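Local coordinates for DNA helicase assembly protein (PDB 1C1K) that loads the replicative helicase onto forked DNA covered by single-stranded DNA-binding protein during phage T4 replication, recombination and repair, at residues I14-Y20 with F59-S63; R53-F59 with G88-D92; L73-N78 with A95-Y99. All blocks are in the same frame, centred on the assembly; numbering follows the deposited sequence.

Contact 1 (I14-Y20 with F59-S63); sequences IDGKSVY and FQKLS
Phe59 turns a ring face to Tyr20 where the start of helix 16-30 crosses helix 56-65. This is a helix-helix crossing in the N-terminal part of a mainly alpha-helical two-domain fold. The short segments lie at 106°, with axes 7.7 Å apart. The edge of the Tyr20 ring meets that face in a T-shaped stack, planes at 86°. Tyr20 CB sits over the same ring in a CH-pi contact, 4.2 Å from its centroid. Phe59 CG lies beside its own backbone N (chi1 -55°), which lays the ring along the backbone of Tyr20. Phe59 CB also rests on Gly16 O, at 3.5 Å. At Gln60 the two backbones come closest, with its CA 4.1 Å from Gly16 CA. Gly16 has no side chain to hold them apart. Leu62 gives CB to Val19 CG1, and both residues also pack on Leu71 and Phe75 of helix 68-81. Ser63 ends the contact. Its OG turns back to Gln60 O in a hydrogen bond within helix 56-65, and its CB faces helix 16-30. Val19 CG2 presses on Ser63 CB at 3.4 Å, tighter than usual. Close by, one water accepts from Ile14 N and lies 2.8 Å from Ser63 O, to which it can donate.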
loop_
_atom_site.group_PDB
_atom_site.type_symbol
_atom_site.label_atom_id
_atom_site.label_comp_id
_atom_site.label_asym_id
_atom_site.label_seq_id
_atom_site.Cartn_x
_atom_site.Cartn_y
_atom_site.Cartn_z
ATOM N N ILE A 14 7.847 -20.541 10.434
ATOM C CA ILE A 14 8.587 -19.949 11.542
ATOM C C ILE A 14 7.776 -20.039 12.834
ATOM O O ILE A 14 6.613 -20.438 12.805
ATOM C CB ILE A 14 8.935 -18.474 11.216
ATOM C CG1 ILE A 14 7.655 -17.646 11.041
ATOM C CG2 ILE A 14 9.756 -18.425 9.928
ATOM C CD1 ILE A 14 7.908 -16.178 10.740
ATOM N N ASP A 15 8.383 -19.681 13.965
ATOM C CA ASP A 15 7.660 -19.775 15.227
ATOM C C ASP A 15 6.847 -18.530 15.582
ATOM O O ASP A 15 6.890 -17.525 14.878
ATOM C CB ASP A 15 8.607 -20.182 16.379
ATOM C CG ASP A 15 9.683 -19.150 16.687
ATOM O OD1 ASP A 15 9.581 -17.985 16.239
ATOM O OD2 ASP A 15 10.645 -19.519 17.403
ATOM N N GLY A 16 6.086 -18.625 16.669
ATOM C CA GLY A 16 5.231 -17.531 17.098
ATOM C C GLY A 16 5.915 -16.205 17.342
ATOM O O GLY A 16 5.429 -15.162 16.896
ATOM N N LYS A 17 7.032 -16.218 18.058
ATOM C CA LYS A 17 7.729 -14.966 18.316
ATOM C C LYS A 17 8.236 -14.365 17.006
ATOM O O LYS A 17 8.257 -13.144 16.838
ATOM C CB LYS A 17 8.905 -15.169 19.280
ATOM C CG LYS A 17 9.660 -13.863 19.545
ATOM C CD LYS A 17 10.477 -13.886 20.830
ATOM C CE LYS A 17 11.196 -12.552 21.015
ATOM N NZ LYS A 17 12.496 -12.689 21.744
ATOM N N SER A 18 8.652 -15.221 16.077
ATOM C CA SER A 18 9.152 -14.738 14.796
ATOM C C SER A 18 8.031 -14.079 14.002
ATOM O O SER A 18 8.267 -13.095 13.289
ATOM C CB SER A 18 9.778 -15.887 13.996
ATOM O OG SER A 18 10.935 -16.377 14.663
ATOM N N VAL A 19 6.816 -14.612 14.119
ATOM C CA VAL A 19 5.674 -14.028 13.421
ATOM C C VAL A 19 5.435 -12.639 14.021
ATOM O O VAL A 19 5.159 -11.676 13.303
ATOM C CB VAL A 19 4.401 -14.897 13.586
ATOM C CG1 VAL A 19 3.184 -14.166 13.028
ATOM C CG2 VAL A 19 4.580 -16.216 12.859
ATOM N N TYR A 20 5.557 -12.534 15.341
ATOM C CA TYR A 20 5.368 -11.251 16.002
ATOM C C TYR A 20 6.415 -10.251 15.511
ATOM O O TYR A 20 6.092 -9.095 15.254
ATOM C CB TYR A 20 5.480 -11.401 17.519
ATOM C CG TYR A 20 5.695 -10.077 18.237
ATOM C CD1 TYR A 20 4.626 -9.219 18.492
ATOM C CD2 TYR A 20 6.969 -9.693 18.666
ATOM C CE1 TYR A 20 4.821 -8.009 19.159
ATOM C CE2 TYR A 20 7.173 -8.494 19.329
ATOM C CZ TYR A 20 6.096 -7.658 19.575
ATOM O OH TYR A 20 6.294 -6.474 20.261
ATOM N N PHE A 59 -0.217 -14.574 17.296
ATOM C CA PHE A 59 0.977 -14.816 16.510
ATOM C C PHE A 59 1.315 -16.302 16.502
ATOM O O PHE A 59 1.824 -16.826 15.509
ATOM C CB PHE A 59 2.111 -13.962 17.066
ATOM C CG PHE A 59 1.758 -12.498 17.130
ATOM C CD1 PHE A 59 1.291 -11.929 18.313
ATOM C CD2 PHE A 59 1.802 -11.713 15.982
ATOM C CE1 PHE A 59 0.864 -10.591 18.348
ATOM C CE2 PHE A 59 1.378 -10.381 16.005
ATOM C CZ PHE A 59 0.908 -9.819 17.188
ATOM N N GLN A 60 1.012 -16.984 17.601
ATOM C CA GLN A 60 1.252 -18.423 17.677
ATOM C C GLN A 60 0.369 -19.145 16.654
ATOM O O GLN A 60 0.852 -19.970 15.870
ATOM C CB GLN A 60 0.945 -18.946 19.083
ATOM C CG GLN A 60 0.920 -20.471 19.190
ATOM C CD GLN A 60 2.251 -21.116 18.833
ATOM O OE1 GLN A 60 2.291 -22.183 18.210
ATOM N NE2 GLN A 60 3.343 -20.479 19.232
ATOM N N LYS A 61 -0.923 -18.827 16.636
ATOM C CA LYS A 61 -1.824 -19.482 15.690
ATOM C C LYS A 61 -1.394 -19.253 14.238
ATOM O O LYS A 61 -1.378 -20.185 13.430
ATOM C CB LYS A 61 -3.263 -18.993 15.891
ATOM C CG LYS A 61 -3.937 -19.524 17.145
ATOM C CD LYS A 61 -3.952 -21.044 17.168
ATOM C CE LYS A 61 -5.002 -21.606 16.236
ATOM N NZ LYS A 61 -5.244 -23.052 16.512
ATOM N N LEU A 62 -1.029 -18.020 13.904
ATOM C CA LEU A 62 -0.605 -17.732 12.540
ATOM C C LEU A 62 0.643 -18.537 12.176
ATOM O O LEU A 62 0.745 -19.051 11.064
ATOM C CB LEU A 62 -0.321 -16.242 12.375
ATOM C CG LEU A 62 -1.494 -15.375 11.908
ATOM C CD1 LEU A 62 -2.682 -15.563 12.824
ATOM C CD2 LEU A 62 -1.052 -13.912 11.889
ATOM N N SER A 63 1.574 -18.658 13.120
ATOM C CA SER A 63 2.820 -19.389 12.887
ATOM C C SER A 63 2.621 -20.868 12.578
ATOM O O SER A 63 3.408 -21.470 11.848
ATOM C CB SER A 63 3.747 -19.262 14.103
ATOM O OG SER A 63 3.421 -20.223 15.095
HETATM O O HOH W 1 5.084 -20.233 10.043
#

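Contact 2 (R53-F59 with G88-D92); sequences RRDKYFF and GDISD
The backbones of Phe58 and Ser91 come nearest each other, CA to CA 6.1 Å, where the start of helix 56-65 meets an irregular loop. The loop joins helix 83-86 to helix 95-107. This is helix-to-loop packing in the N-terminal part of the mainly alpha-helical fold. Ser91 lies over one face of the Phe58 ring. Its CA makes a CH-pi contact 3.8 Å from the ring centroid, only 5° off the normal. Phe58 CG is anti to the backbone N (chi1 177°), which carries the ring out across the loop. Ile90 CG2 touches both rings at their far ends, Phe58 CE2 at 3.7 Å and also Phe59 CZ. The polar half centres on Asp55. Arg53 grips its carboxylate side-on, NE to OD1 and NH2 to OD2, both within the guanidinium plane. The paired bonds keep the carboxylate nearly coplanar with the guanidinium and fix its rotation. Asp89 is reached through a water that accepts from Arg53 NH2 and donates to Asp89 OD2. A second water donates to Asp55 OD2 and accepts from Ser91 N. Arg53 uses the syn lone pair of Asp55 OD2, and the anti lone pair takes Ser91 OG in a short bond of 2.5 Å.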
loop_
_atom_site.group_PDB
_atom_site.type_symbol
_atom_site.label_atom_id
_atom_site.label_comp_id
_atom_site.label_asym_id
_atom_site.label_seq_id
_atom_site.Cartn_x
_atom_site.Cartn_y
_atom_site.Cartn_z
ATOM N N ARG A 53 2.669 -8.327 25.746
ATOM C CA ARG A 53 1.504 -8.505 24.874
ATOM C C ARG A 53 0.479 -9.451 25.492
ATOM O O ARG A 53 0.837 -10.493 26.032
ATOM C CB ARG A 53 1.926 -9.079 23.516
ATOM C CG ARG A 53 2.894 -8.215 22.707
ATOM C CD ARG A 53 2.215 -6.992 22.128
ATOM N NE ARG A 53 1.151 -7.317 21.175
ATOM C CZ ARG A 53 0.988 -6.705 20.007
ATOM N NH1 ARG A 53 1.819 -5.735 19.637
ATOM N NH2 ARG A 53 -0.013 -7.048 19.211
ATOM N N ARG A 54 -0.796 -9.089 25.393
ATOM C CA ARG A 54 -1.878 -9.918 25.922
ATOM C C ARG A 54 -2.459 -10.812 24.823
ATOM O O ARG A 54 -3.392 -11.582 25.064
ATOM C CB ARG A 54 -2.998 -9.034 26.476
ATOM C CG ARG A 54 -2.548 -7.950 27.445
ATOM C CD ARG A 54 -3.758 -7.140 27.914
ATOM N NE ARG A 54 -3.471 -5.719 28.113
ATOM C CZ ARG A 54 -3.798 -4.757 27.253
ATOM N NH1 ARG A 54 -4.427 -5.050 26.120
ATOM N NH2 ARG A 54 -3.518 -3.495 27.537
ATOM N N ASP A 55 -1.901 -10.709 23.619
ATOM C CA ASP A 55 -2.388 -11.476 22.475
ATOM C C ASP A 55 -1.322 -12.355 21.816
ATOM O O ASP A 55 -1.347 -12.565 20.605
ATOM C CB ASP A 55 -2.957 -10.514 21.422
ATOM C CG ASP A 55 -1.897 -9.554 20.867
ATOM O OD1 ASP A 55 -0.767 -9.514 21.402
ATOM O OD2 ASP A 55 -2.189 -8.832 19.886
ATOM N N LYS A 56 -0.392 -12.883 22.598
ATOM C CA LYS A 56 0.651 -13.716 22.011
ATOM C C LYS A 56 0.098 -14.930 21.262
ATOM O O LYS A 56 0.730 -15.432 20.336
ATOM C CB LYS A 56 1.648 -14.136 23.095
ATOM C CG LYS A 56 2.403 -12.925 23.657
ATOM C CD LYS A 56 3.552 -13.302 24.602
ATOM C CE LYS A 56 3.039 -13.668 25.984
ATOM N NZ LYS A 56 2.539 -12.484 26.731
ATOM N N TYR A 57 -1.091 -15.391 21.647
ATOM C CA TYR A 57 -1.727 -16.535 20.992
ATOM C C TYR A 57 -1.996 -16.251 19.511
ATOM O O TYR A 57 -1.976 -17.163 18.689
ATOM C CB TYR A 57 -3.069 -16.870 21.673
ATOM C CG TYR A 57 -4.159 -15.861 21.367
ATOM C CD1 TYR A 57 -4.911 -15.947 20.191
ATOM C CD2 TYR A 57 -4.377 -14.774 22.207
ATOM C CE1 TYR A 57 -5.840 -14.967 19.862
ATOM C CE2 TYR A 57 -5.306 -13.787 21.885
ATOM C CZ TYR A 57 -6.031 -13.887 20.712
ATOM O OH TYR A 57 -6.935 -12.899 20.387
ATOM N N PHE A 58 -2.267 -14.991 19.170
ATOM C CA PHE A 58 -2.574 -14.639 17.785
ATOM C C PHE A 58 -1.406 -14.977 16.873
ATOM O O PHE A 58 -1.570 -15.595 15.814
ATOM C CB PHE A 58 -2.897 -13.141 17.682
ATOM C CG PHE A 58 -3.159 -12.665 16.268
ATOM C CD1 PHE A 58 -4.368 -12.945 15.638
ATOM C CD2 PHE A 58 -2.209 -11.912 15.585
ATOM C CE1 PHE A 58 -4.629 -12.478 14.341
ATOM C CE2 PHE A 58 -2.457 -11.441 14.293
ATOM C CZ PHE A 58 -3.671 -11.726 13.672
ATOM N N PHE A 59 -0.217 -14.574 17.296
ATOM C CA PHE A 59 0.977 -14.816 16.510
ATOM C C PHE A 59 1.315 -16.302 16.502
ATOM O O PHE A 59 1.824 -16.826 15.509
ATOM C CB PHE A 59 2.111 -13.962 17.066
ATOM C CG PHE A 59 1.758 -12.498 17.130
ATOM C CD1 PHE A 59 1.291 -11.929 18.313
ATOM C CD2 PHE A 59 1.802 -11.713 15.982
ATOM C CE1 PHE A 59 0.864 -10.591 18.348
ATOM C CE2 PHE A 59 1.378 -10.381 16.005
ATOM C CZ PHE A 59 0.908 -9.819 17.188
ATOM N N GLY A 88 -5.134 0.461 15.176
ATOM C CA GLY A 88 -5.574 -0.635 16.027
ATOM C C GLY A 88 -4.684 -1.862 15.926
ATOM O O GLY A 88 -3.971 -2.036 14.935
ATOM N N ASP A 89 -4.728 -2.719 16.945
ATOM C CA ASP A 89 -3.915 -3.937 16.982
ATOM C C ASP A 89 -4.318 -4.936 15.902
ATOM O O ASP A 89 -5.499 -5.115 15.608
ATOM C CB ASP A 89 -4.022 -4.608 18.351
ATOM C CG ASP A 89 -3.154 -3.940 19.401
ATOM O OD1 ASP A 89 -3.364 -4.212 20.601
ATOM O OD2 ASP A 89 -2.264 -3.144 19.032
ATOM N N ILE A 90 -3.319 -5.599 15.332
ATOM C CA ILE A 90 -3.542 -6.561 14.266
ATOM C C ILE A 90 -4.409 -7.737 14.700
ATOM O O ILE A 90 -5.135 -8.308 13.887
ATOM C CB ILE A 90 -2.187 -7.080 13.706
ATOM C CG1 ILE A 90 -2.421 -7.875 12.420
ATOM C CG2 ILE A 90 -1.469 -7.930 14.751
ATOM C CD1 ILE A 90 -2.899 -7.029 11.269
ATOM N N SER A 91 -4.344 -8.096 15.980
ATOM C CA SER A 91 -5.147 -9.205 16.494
ATOM C C SER A 91 -6.621 -8.820 16.677
ATOM O O SER A 91 -7.447 -9.671 17.002
ATOM C CB SER A 91 -4.578 -9.694 17.830
ATOM O OG SER A 91 -4.461 -8.626 18.749
ATOM N N ASP A 92 -6.932 -7.541 16.470
ATOM C CA ASP A 92 -8.294 -7.009 16.609
ATOM C C ASP A 92 -8.842 -6.527 15.266
ATOM O O ASP A 92 -9.981 -6.070 15.190
ATOM C CB ASP A 92 -8.315 -5.791 17.550
ATOM C CG ASP A 92 -7.872 -6.115 18.970
ATOM O OD1 ASP A 92 -8.225 -7.198 19.477
ATOM O OD2 ASP A 92 -7.177 -5.269 19.581
HETATM O O HOH W 2 -0.904 -4.843 17.427
HETATM O O HOH W 3 -2.077 -7.332 17.668
HETATM O O HOH W 4 -7.616 -12.353 17.638
#

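Contact 3 (L73-N78 with A95-Y99); sequences LIFISN and ALVFY
Asn78 ND2 donates to Ala95 O in the one direct hydrogen bond between the two segments, 3.0 Å long and nearly straight at 170°. The same nitrogen donates to Ile74 O within its own helix, at 2.8 Å. Both acceptors lie close to the amide plane, so the two bonds fix the rotation of the amide. Both acceptors are also shared. Ala95 O takes Tyr99 N as well, and Ile74 O takes Asn78 N. In each case the two donors come from opposite faces of the carbonyl plane. Asn78 OD1 accepts from Asn82, so the buried amide is engaged at both ends.

The Asn78-Ala95 bond joins helix 68-81 to helix 95-107 in the largely helical N-terminal part of the protein. The short segments cross at 83°, almost at right angles, with axes 9.0 Å apart.

The CH-pi contact is made by Ile74. Its CG1 stands over the centre of the Tyr99 ring, 3.4 Å from the centroid. Tyr99 CG is anti to the backbone N (chi1 153°), which brings the ring across helix 68-81 above Ile74. At the ring's edge lie Leu73 CB and Ser77 OG.

Apolar packing continues at the tip of Ile74, where CD1 meets Leu96 CD1 at 3.6 Å. Leu96 also touches Leu62 of helix 56-65.

Phe98 packs on polar atoms. Its CB lies 3.5 Å from Asn78 OD1, and the amide runs alongside the ring in the opposite sense. Farther out on the ring, Phe98 CE2 rests 3.4 Å from Ser77 O.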
loop_
_atom_site.group_PDB
_atom_site.type_symbol
_atom_site.label_atom_id
_atom_site.label_comp_id
_atom_site.label_asym_id
_atom_site.label_seq_id
_atom_site.Cartn_x
_atom_site.Cartn_y
_atom_site.Cartn_z
ATOM N N LEU A 73 2.295 -11.246 3.506
ATOM C CA LEU A 73 1.145 -10.716 2.769
ATOM C C LEU A 73 -0.009 -10.360 3.700
ATOM O O LEU A 73 -0.684 -9.352 3.499
ATOM C CB LEU A 73 0.679 -11.731 1.721
ATOM C CG LEU A 73 1.607 -11.907 0.514
ATOM C CD1 LEU A 73 0.984 -12.873 -0.485
ATOM C CD2 LEU A 73 1.851 -10.567 -0.137
ATOM N N ILE A 74 -0.240 -11.194 4.713
ATOM C CA ILE A 74 -1.303 -10.937 5.677
ATOM C C ILE A 74 -1.027 -9.586 6.347
ATOM O O ILE A 74 -1.905 -8.729 6.431
ATOM C CB ILE A 74 -1.347 -12.034 6.776
ATOM C CG1 ILE A 74 -1.991 -13.309 6.229
ATOM C CG2 ILE A 74 -2.139 -11.541 7.989
ATOM C CD1 ILE A 74 -1.698 -14.553 7.077
ATOM N N PHE A 75 0.201 -9.389 6.819
ATOM C CA PHE A 75 0.533 -8.143 7.491
ATOM C C PHE A 75 0.584 -6.945 6.559
ATOM O O PHE A 75 0.073 -5.883 6.910
ATOM C CB PHE A 75 1.846 -8.293 8.260
ATOM C CG PHE A 75 1.770 -9.303 9.375
ATOM C CD1 PHE A 75 2.824 -10.179 9.612
ATOM C CD2 PHE A 75 0.623 -9.407 10.165
ATOM C CE1 PHE A 75 2.739 -11.145 10.615
ATOM C CE2 PHE A 75 0.527 -10.369 11.171
ATOM C CZ PHE A 75 1.591 -11.243 11.396
ATOM N N ILE A 76 1.175 -7.110 5.378
ATOM C CA ILE A 76 1.267 -6.009 4.424
ATOM C C ILE A 76 -0.123 -5.560 3.968
ATOM O O ILE A 76 -0.457 -4.379 4.058
ATOM C CB ILE A 76 2.105 -6.400 3.180
ATOM C CG1 ILE A 76 3.567 -6.599 3.578
ATOM C CG2 ILE A 76 2.023 -5.300 2.121
ATOM C CD1 ILE A 76 4.390 -7.334 2.528
ATOM N N SER A 77 -0.931 -6.497 3.483
ATOM C CA SER A 77 -2.273 -6.150 3.017
ATOM C C SER A 77 -3.058 -5.394 4.079
ATOM O O SER A 77 -3.673 -4.365 3.788
ATOM C CB SER A 77 -3.043 -7.406 2.594
ATOM O OG SER A 77 -3.332 -8.236 3.703
ATOM N N ASN A 78 -3.028 -5.887 5.316
ATOM C CA ASN A 78 -3.752 -5.241 6.408
ATOM C C ASN A 78 -3.204 -3.872 6.787
ATOM O O ASN A 78 -3.957 -2.908 6.918
ATOM C CB ASN A 78 -3.745 -6.128 7.653
ATOM C CG ASN A 78 -4.866 -7.140 7.647
ATOM O OD1 ASN A 78 -5.987 -6.847 8.071
ATOM N ND2 ASN A 78 -4.574 -8.342 7.162
ATOM N N ALA A 95 -7.880 -9.482 10.604
ATOM C CA ALA A 95 -6.826 -9.586 9.603
ATOM C C ALA A 95 -6.887 -10.714 8.578
ATOM O O ALA A 95 -6.603 -10.498 7.402
ATOM C CB ALA A 95 -5.474 -9.614 10.308
ATOM N N LEU A 96 -7.236 -11.919 9.006
ATOM C CA LEU A 96 -7.271 -13.032 8.066
ATOM C C LEU A 96 -8.376 -12.863 7.036
ATOM O O LEU A 96 -8.183 -13.138 5.850
ATOM C CB LEU A 96 -7.431 -14.356 8.818
ATOM C CG LEU A 96 -6.147 -15.151 9.099
ATOM C CD1 LEU A 96 -4.899 -14.328 8.788
ATOM C CD2 LEU A 96 -6.150 -15.598 10.554
ATOM N N VAL A 97 -9.537 -12.402 7.489
ATOM C CA VAL A 97 -10.652 -12.185 6.581
ATOM C C VAL A 97 -10.235 -11.120 5.573
ATOM O O VAL A 97 -10.401 -11.295 4.368
ATOM C CB VAL A 97 -11.901 -11.700 7.344
ATOM C CG1 VAL A 97 -12.898 -11.094 6.377
ATOM C CG2 VAL A 97 -12.533 -12.855 8.091
ATOM N N PHE A 98 -9.674 -10.022 6.075
ATOM C CA PHE A 98 -9.243 -8.925 5.217
ATOM C C PHE A 98 -8.195 -9.372 4.206
ATOM O O PHE A 98 -8.239 -8.982 3.042
ATOM C CB PHE A 98 -8.687 -7.773 6.059
ATOM C CG PHE A 98 -8.382 -6.538 5.259
ATOM C CD1 PHE A 98 -9.325 -5.523 5.140
ATOM C CD2 PHE A 98 -7.166 -6.405 4.595
ATOM C CE1 PHE A 98 -9.067 -4.397 4.369
ATOM C CE2 PHE A 98 -6.895 -5.285 3.820
ATOM C CZ PHE A 98 -7.849 -4.276 3.706
ATOM N N TYR A 99 -7.255 -10.192 4.657
ATOM C CA TYR A 99 -6.186 -10.695 3.805
ATOM C C TYR A 99 -6.707 -11.576 2.669
ATOM O O TYR A 99 -6.272 -11.446 1.519
ATOM C CB TYR A 99 -5.190 -11.481 4.657
ATOM C CG TYR A 99 -4.441 -12.562 3.916
ATOM C CD1 TYR A 99 -3.358 -12.248 3.096
ATOM C CD2 TYR A 99 -4.772 -13.902 4.089
ATOM C CE1 TYR A 99 -2.615 -13.245 2.472
ATOM C CE2 TYR A 99 -4.039 -14.905 3.472
ATOM C CZ TYR A 99 -2.956 -14.570 2.668
ATOM O OH TYR A 99 -2.202 -15.569 2.096
#

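How the contacts relate
The three contacts form one continuous packed region in the N-terminal part of the chain. Contacts 1 and 2 have centres about 11 Å apart and share Phe59. They also touch where Tyr20 CE1 meets Arg53 NH1 at 3.8 Å. Contact 3 lies nearer the middle of the chain, its centre about 15 Å from that of contact 1 and 14 Å from that of contact 2. Phe75, on segment 73-78 of contact 3, touches Val19 and Leu62 of contact 1 and Ile90 of contact 2. Ile90 CD1 also reaches Ala95 CB, at 3.8 Å. Along the chain, contact 1 closes before contact 3 opens, while the segments of contact 2 alternate with those of both.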